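Local structure of alpha-galacturonidase (Bacillus subtilis, 3FEF) at residues S24-D29 / E327-I332; Q5-Y10 / S33-L38. The protein hydrolyses alpha-1,4-linked di-galacturonate to galacturonate, as an NAD- and manganese-dependent glycosidase of family 4 that works as a homotetramer. All blocks are in the same frame, centred on the assembly; numbering follows the deposited sequence.

Interaction 1: residues S24-D29 / E327-I332; sequences SDLSID and EGVNII
Val329 projects from the first turn of helix 328-335 onto helix 18-28, the first crossover helix of the Rossmann-type NAD domain in this family 4 glycosidase, and so illustrates how one branched side chain can join two distant parts of a chain. The tight half of the contact belongs to its CG2 methyl. Val329 CG2 lies 3.5 Å from CB of Asp25 and 3.8 Å from CD2 of Leu26, whose side chain crosses it at a slant and also packs on Trp61 and Tyr63 of strand 61-66. Asp25 meets the valine through its methylene alone, because its carboxylate is turned aside to Ser324, where OD2 is hydrogen-bonded. The other half is looser and partly open to solvent. Here Asp29 swings its carboxylate past the valine in the opposite direction, with Arg31 as salt-bridge partner of OD2. Asn330 only skirts this side; its amide is tied back within its own segment, ND2 giving a nearly straight bond (173°) to OE1 of Glu327, 2.7 Å away. With CG1 anti to the backbone N (chi1 171°), Val329 offers its second methyl to this polar edge, CG1 standing 3.9 Å from Asp29 OD2.

Interaction 2: residues Q5-Y10 / S33-L38; sequences QIKIAY and SGTVAL
Ser33 begins the pairing through its backbone: its carbonyl O accepts the N-H of Ile6, 3.1 Å from Ile6 N, while CB and CG1 of Ile6 lie close to the same oxygen. Gly34 then passes close to Ile6, its CA donating a CA-H...O contact to Ile6 O at 3.1 Å. Thr35 takes up the ladder in earnest. Its N binds Ile6 O, and its O receives the N-H of Ile8 in an almost straight bond (176°). The same Ile6 O also accepts a bond from a water, which Thr35 OG1 touches weakly at 3.3 Å. Having OG1 between the backbone N and the carbonyl carbon (chi1 68°) brings that Thr35 hydroxyl to within 3.5 Å of CD of Lys7. The alternating bonds are those of adjacent parallel strands, here the two strands of the first beta-alpha-beta unit of a Rossmann fold, with helix 18-28 as the crossover; both probably belong to the NAD-binding region, as in relatives. Val36 turns to the opposite face from Thr35, with CG2 4.3 Å from Ile8 CB and CG1 4.2 Å from Tyr10 CB; Trp61 also packs against it. Ala37 returns to the face of Lys7, whose bent chain brings CE to 3.8 Å from the alanine CB and sends NZ on to the carbonyls of Ala72 and Ser74. Ala37 N donates to Ile8 O, and Ala37 O receives the N-H of Tyr10, 2.7 Å from Tyr10 N. Leu38 places CD2 4.0 Å from Tyr10 CB, obliquely beside the phenol ring; Trp18, Ala19 and Leu22 also touch the Tyr10 side chain.

How the interactions relate
Both contacts involve the same beta-alpha-beta unit but at different levels. Interaction 2 builds it, joining strands close in sequence by a regular backbone ladder, with side chains alternating between a face under helix 18-28 and one carrying Lys7. Interaction 1 uses that helix to reach a segment of the C-terminal family region nearly 300 residues away, and does so by side chains alone, mainly aliphatic. It is the more buried of the two, whereas interaction 2 runs from an exposed end at Gln5 to a buried one at Tyr10. Leu26 links them: its CD2 serves interaction 1, while CD1 packs 4.0 Å from Val36 CG2.

Interaction 1: residues S24-D29 / E327-I332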
loop_
_atom_site.group_PDB
_atom_site.type_symbol
_atom_site.label_atom_id
_atom_site.label_comp_id
_atom_site.label_asym_id
_atom_site.label_seq_id
_atom_site.Cartn_x
_atom_site.Cartn_y
_atom_site.Cartn_z
ATOM N N SER A 24 -41.360 15.003 -1.754
ATOM C CA SER A 24 -41.412 16.337 -1.164
ATOM C C SER A 24 -40.285 17.214 -1.664
ATOM O O SER A 24 -40.510 18.353 -2.072
ATOM C CB SER A 24 -41.394 16.262 0.356
ATOM O OG SER A 24 -42.588 15.635 0.803
ATOM N N ASP A 25 -39.068 16.681 -1.666
ATOM C CA ASP A 25 -37.922 17.483 -2.074
ATOM C C ASP A 25 -37.977 17.799 -3.558
ATOM O O ASP A 25 -37.673 18.916 -3.981
ATOM C CB ASP A 25 -36.604 16.827 -1.648
ATOM C CG ASP A 25 -36.363 16.968 -0.165
ATOM O OD1 ASP A 25 -36.921 17.920 0.413
ATOM O OD2 ASP A 25 -35.661 16.131 0.439
ATOM N N LEU A 26 -38.402 16.828 -4.354
ATOM C CA LEU A 26 -38.527 17.071 -5.786
ATOM C C LEU A 26 -39.575 18.130 -6.066
ATOM O O LEU A 26 -39.430 18.948 -6.979
ATOM C CB LEU A 26 -38.890 15.788 -6.538
ATOM C CG LEU A 26 -37.772 14.757 -6.674
ATOM C CD1 LEU A 26 -38.326 13.515 -7.385
ATOM C CD2 LEU A 26 -36.613 15.352 -7.449
ATOM N N SER A 27 -40.640 18.122 -5.288
ATOM C CA SER A 27 -41.768 18.968 -5.635
ATOM C C SER A 27 -41.426 20.441 -5.462
ATOM O O SER A 27 -42.018 21.286 -6.111
ATOM C CB SER A 27 -43.010 18.582 -4.829
ATOM O OG SER A 27 -42.887 19.026 -3.490
ATOM N N ILE A 28 -40.463 20.753 -4.601
ATOM C CA ILE A 28 -40.085 22.155 -4.384
ATOM C C ILE A 28 -38.793 22.629 -5.064
ATOM O O ILE A 28 -38.468 23.808 -5.000
ATOM C CB ILE A 28 -39.991 22.516 -2.886
ATOM C CG1 ILE A 28 -39.033 21.566 -2.157
ATOM C CG2 ILE A 28 -41.371 22.494 -2.251
ATOM C CD1 ILE A 28 -39.002 21.795 -0.664
ATOM N N ASP A 29 -38.045 21.728 -5.696
ATOM C CA ASP A 29 -36.838 22.161 -6.398
ATOM C C ASP A 29 -37.197 22.667 -7.789
ATOM O O ASP A 29 -37.815 21.957 -8.570
ATOM C CB ASP A 29 -35.795 21.043 -6.477
ATOM C CG ASP A 29 -34.375 21.585 -6.518
ATOM O OD1 ASP A 29 -33.988 22.196 -7.535
ATOM O OD2 ASP A 29 -33.647 21.418 -5.519
ATOM N N GLU A 327 -30.628 15.020 1.869
ATOM C CA GLU A 327 -29.780 15.627 0.828
ATOM C C GLU A 327 -29.907 14.942 -0.545
ATOM O O GLU A 327 -29.294 15.373 -1.534
ATOM C CB GLU A 327 -28.310 15.666 1.270
ATOM C CG GLU A 327 -28.041 16.492 2.531
ATOM C CD GLU A 327 -27.867 17.996 2.266
ATOM O OE1 GLU A 327 -28.216 18.478 1.168
ATOM O OE2 GLU A 327 -27.370 18.706 3.172
ATOM N N GLY A 328 -30.711 13.889 -0.611
ATOM C CA GLY A 328 -30.883 13.148 -1.858
ATOM C C GLY A 328 -30.993 14.031 -3.083
ATOM O O GLY A 328 -30.182 13.945 -4.020
ATOM N N VAL A 329 -32.001 14.892 -3.082
ATOM C CA VAL A 329 -32.255 15.774 -4.218
ATOM C C VAL A 329 -31.172 16.827 -4.459
ATOM O O VAL A 329 -30.862 17.164 -5.606
ATOM C CB VAL A 329 -33.612 16.432 -4.064
ATOM C CG1 VAL A 329 -33.810 17.518 -5.127
ATOM C CG2 VAL A 329 -34.697 15.354 -4.146
ATOM N N ASN A 330 -30.621 17.372 -3.378
ATOM C CA ASN A 330 -29.473 18.247 -3.476
ATOM C C ASN A 330 -28.300 17.522 -4.139
ATOM O O ASN A 330 -27.586 18.094 -4.959
ATOM C CB ASN A 330 -29.051 18.729 -2.090
ATOM C CG ASN A 330 -30.011 19.761 -1.514
ATOM O OD1 ASN A 330 -30.809 20.355 -2.239
ATOM N ND2 ASN A 330 -29.931 19.984 -0.204
ATOM N N ILE A 331 -28.124 16.250 -3.786
ATOM C CA ILE A 331 -27.037 15.458 -4.309
ATOM C C ILE A 331 -27.279 15.185 -5.777
ATOM O O ILE A 331 -26.354 15.246 -6.586
ATOM C CB ILE A 331 -26.874 14.114 -3.555
ATOM C CG1 ILE A 331 -26.362 14.347 -2.127
ATOM C CG2 ILE A 331 -25.905 13.199 -4.302
ATOM C CD1 ILE A 331 -26.191 13.045 -1.340
ATOM N N ILE A 332 -28.524 14.898 -6.133
ATOM C CA ILE A 332 -28.850 14.681 -7.541
ATOM C C ILE A 332 -28.576 15.961 -8.348
ATOM O O ILE A 332 -27.939 15.929 -9.408
ATOM C CB ILE A 332 -30.320 14.253 -7.709
ATOM C CG1 ILE A 332 -30.536 12.866 -7.106
ATOM C CG2 ILE A 332 -30.744 14.311 -9.183
ATOM C CD1 ILE A 332 -32.034 12.484 -6.921
#

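Interaction 2: residues Q5-Y10 / S33-L38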
loop_
_atom_site.group_PDB
_atom_site.type_symbol
_atom_site.label_atom_id
_atom_site.label_comp_id
_atom_site.label_asym_id
_atom_site.label_seq_id
_atom_site.Cartn_x
_atom_site.Cartn_y
_atom_site.Cartn_z
ATOM N N GLN A 5 -36.174 16.886 -18.563
ATOM C CA GLN A 5 -36.064 15.528 -19.097
ATOM C C GLN A 5 -35.123 14.579 -18.335
ATOM O O GLN A 5 -34.642 13.596 -18.893
ATOM C CB GLN A 5 -35.700 15.587 -20.574
ATOM C CG GLN A 5 -36.823 16.196 -21.417
ATOM C CD GLN A 5 -36.391 16.510 -22.833
ATOM O OE1 GLN A 5 -35.233 16.866 -23.081
ATOM N NE2 GLN A 5 -37.322 16.392 -23.772
ATOM N N ILE A 6 -34.878 14.871 -17.062
ATOM C CA ILE A 6 -34.095 13.987 -16.214
ATOM C C ILE A 6 -34.920 12.757 -15.910
ATOM O O ILE A 6 -36.144 12.843 -15.789
ATOM C CB ILE A 6 -33.749 14.670 -14.880
ATOM C CG1 ILE A 6 -32.891 15.910 -15.151
ATOM C CG2 ILE A 6 -33.073 13.685 -13.927
ATOM C CD1 ILE A 6 -31.743 15.611 -16.087
ATOM N N LYS A 7 -34.262 11.612 -15.777
ATOM C CA LYS A 7 -34.991 10.392 -15.468
ATOM C C LYS A 7 -34.434 9.661 -14.249
ATOM O O LYS A 7 -33.262 9.290 -14.204
ATOM C CB LYS A 7 -35.040 9.469 -16.684
ATOM C CG LYS A 7 -35.229 8.019 -16.328
ATOM C CD LYS A 7 -36.576 7.482 -16.753
ATOM C CE LYS A 7 -36.755 6.036 -16.325
ATOM N NZ LYS A 7 -36.350 5.026 -17.349
ATOM N N ILE A 8 -35.296 9.477 -13.262
ATOM C CA ILE A 8 -34.939 8.799 -12.036
ATOM C C ILE A 8 -35.621 7.432 -11.982
ATOM O O ILE A 8 -36.838 7.317 -12.158
ATOM C CB ILE A 8 -35.379 9.632 -10.833
ATOM C CG1 ILE A 8 -34.659 10.984 -10.815
ATOM C CG2 ILE A 8 -35.117 8.883 -9.527
ATOM C CD1 ILE A 8 -35.237 11.968 -9.764
ATOM N N ALA A 9 -34.835 6.386 -11.782
ATOM C CA ALA A 9 -35.400 5.076 -11.536
ATOM C C ALA A 9 -35.443 4.905 -10.026
ATOM O O ALA A 9 -34.467 5.181 -9.331
ATOM C CB ALA A 9 -34.560 4.007 -12.171
ATOM N N TYR A 10 -36.583 4.479 -9.508
ATOM C CA TYR A 10 -36.711 4.296 -8.073
ATOM C C TYR A 10 -37.010 2.846 -7.735
ATOM O O TYR A 10 -38.115 2.377 -7.986
ATOM C CB TYR A 10 -37.821 5.168 -7.512
ATOM C CG TYR A 10 -37.651 5.353 -6.040
ATOM C CD1 TYR A 10 -37.256 6.566 -5.528
ATOM C CD2 TYR A 10 -37.802 4.289 -5.167
ATOM C CE1 TYR A 10 -37.062 6.740 -4.180
ATOM C CE2 TYR A 10 -37.612 4.453 -3.818
ATOM C CZ TYR A 10 -37.233 5.686 -3.334
ATOM O OH TYR A 10 -37.033 5.868 -1.996
ATOM N N SER A 33 -36.522 19.022 -13.738
ATOM C CA SER A 33 -37.776 18.346 -14.001
ATOM C C SER A 33 -37.542 17.135 -14.880
ATOM O O SER A 33 -36.529 17.059 -15.579
ATOM C CB SER A 33 -38.775 19.306 -14.660
ATOM O OG SER A 33 -38.542 19.366 -16.052
ATOM N N GLY A 34 -38.483 16.196 -14.858
ATOM C CA GLY A 34 -38.396 14.982 -15.666
ATOM C C GLY A 34 -39.345 13.925 -15.134
ATOM O O GLY A 34 -40.457 14.238 -14.702
ATOM N N THR A 35 -38.907 12.670 -15.133
ATOM C CA THR A 35 -39.784 11.563 -14.754
ATOM C C THR A 35 -39.171 10.622 -13.709
ATOM O O THR A 35 -37.956 10.408 -13.667
ATOM C CB THR A 35 -40.116 10.698 -15.973
ATOM O OG1 THR A 35 -38.925 10.030 -16.382
ATOM C CG2 THR A 35 -40.603 11.555 -17.139
ATOM N N VAL A 36 -40.040 10.035 -12.898
ATOM C CA VAL A 36 -39.644 9.046 -11.923
ATOM C C VAL A 36 -40.318 7.715 -12.235
ATOM O O VAL A 36 -41.536 7.591 -12.116
ATOM C CB VAL A 36 -40.040 9.493 -10.517
ATOM C CG1 VAL A 36 -39.581 8.477 -9.485
ATOM C CG2 VAL A 36 -39.440 10.877 -10.221
ATOM N N ALA A 37 -39.529 6.726 -12.645
ATOM C CA ALA A 37 -40.042 5.371 -12.809
ATOM C C ALA A 37 -40.015 4.659 -11.450
ATOM O O ALA A 37 -38.932 4.446 -10.874
ATOM C CB ALA A 37 -39.209 4.614 -13.815
ATOM N N LEU A 38 -41.198 4.308 -10.940
ATOM C CA LEU A 38 -41.318 3.613 -9.662
ATOM C C LEU A 38 -41.380 2.094 -9.848
ATOM O O LEU A 38 -42.304 1.570 -10.469
ATOM C CB LEU A 38 -42.568 4.086 -8.922
ATOM C CG LEU A 38 -42.701 5.569 -8.552
ATOM C CD1 LEU A 38 -44.114 5.881 -8.095
ATOM C CD2 LEU A 38 -41.716 5.959 -7.463
HETATM O O HOH W 1 -37.272 12.210 -18.250
#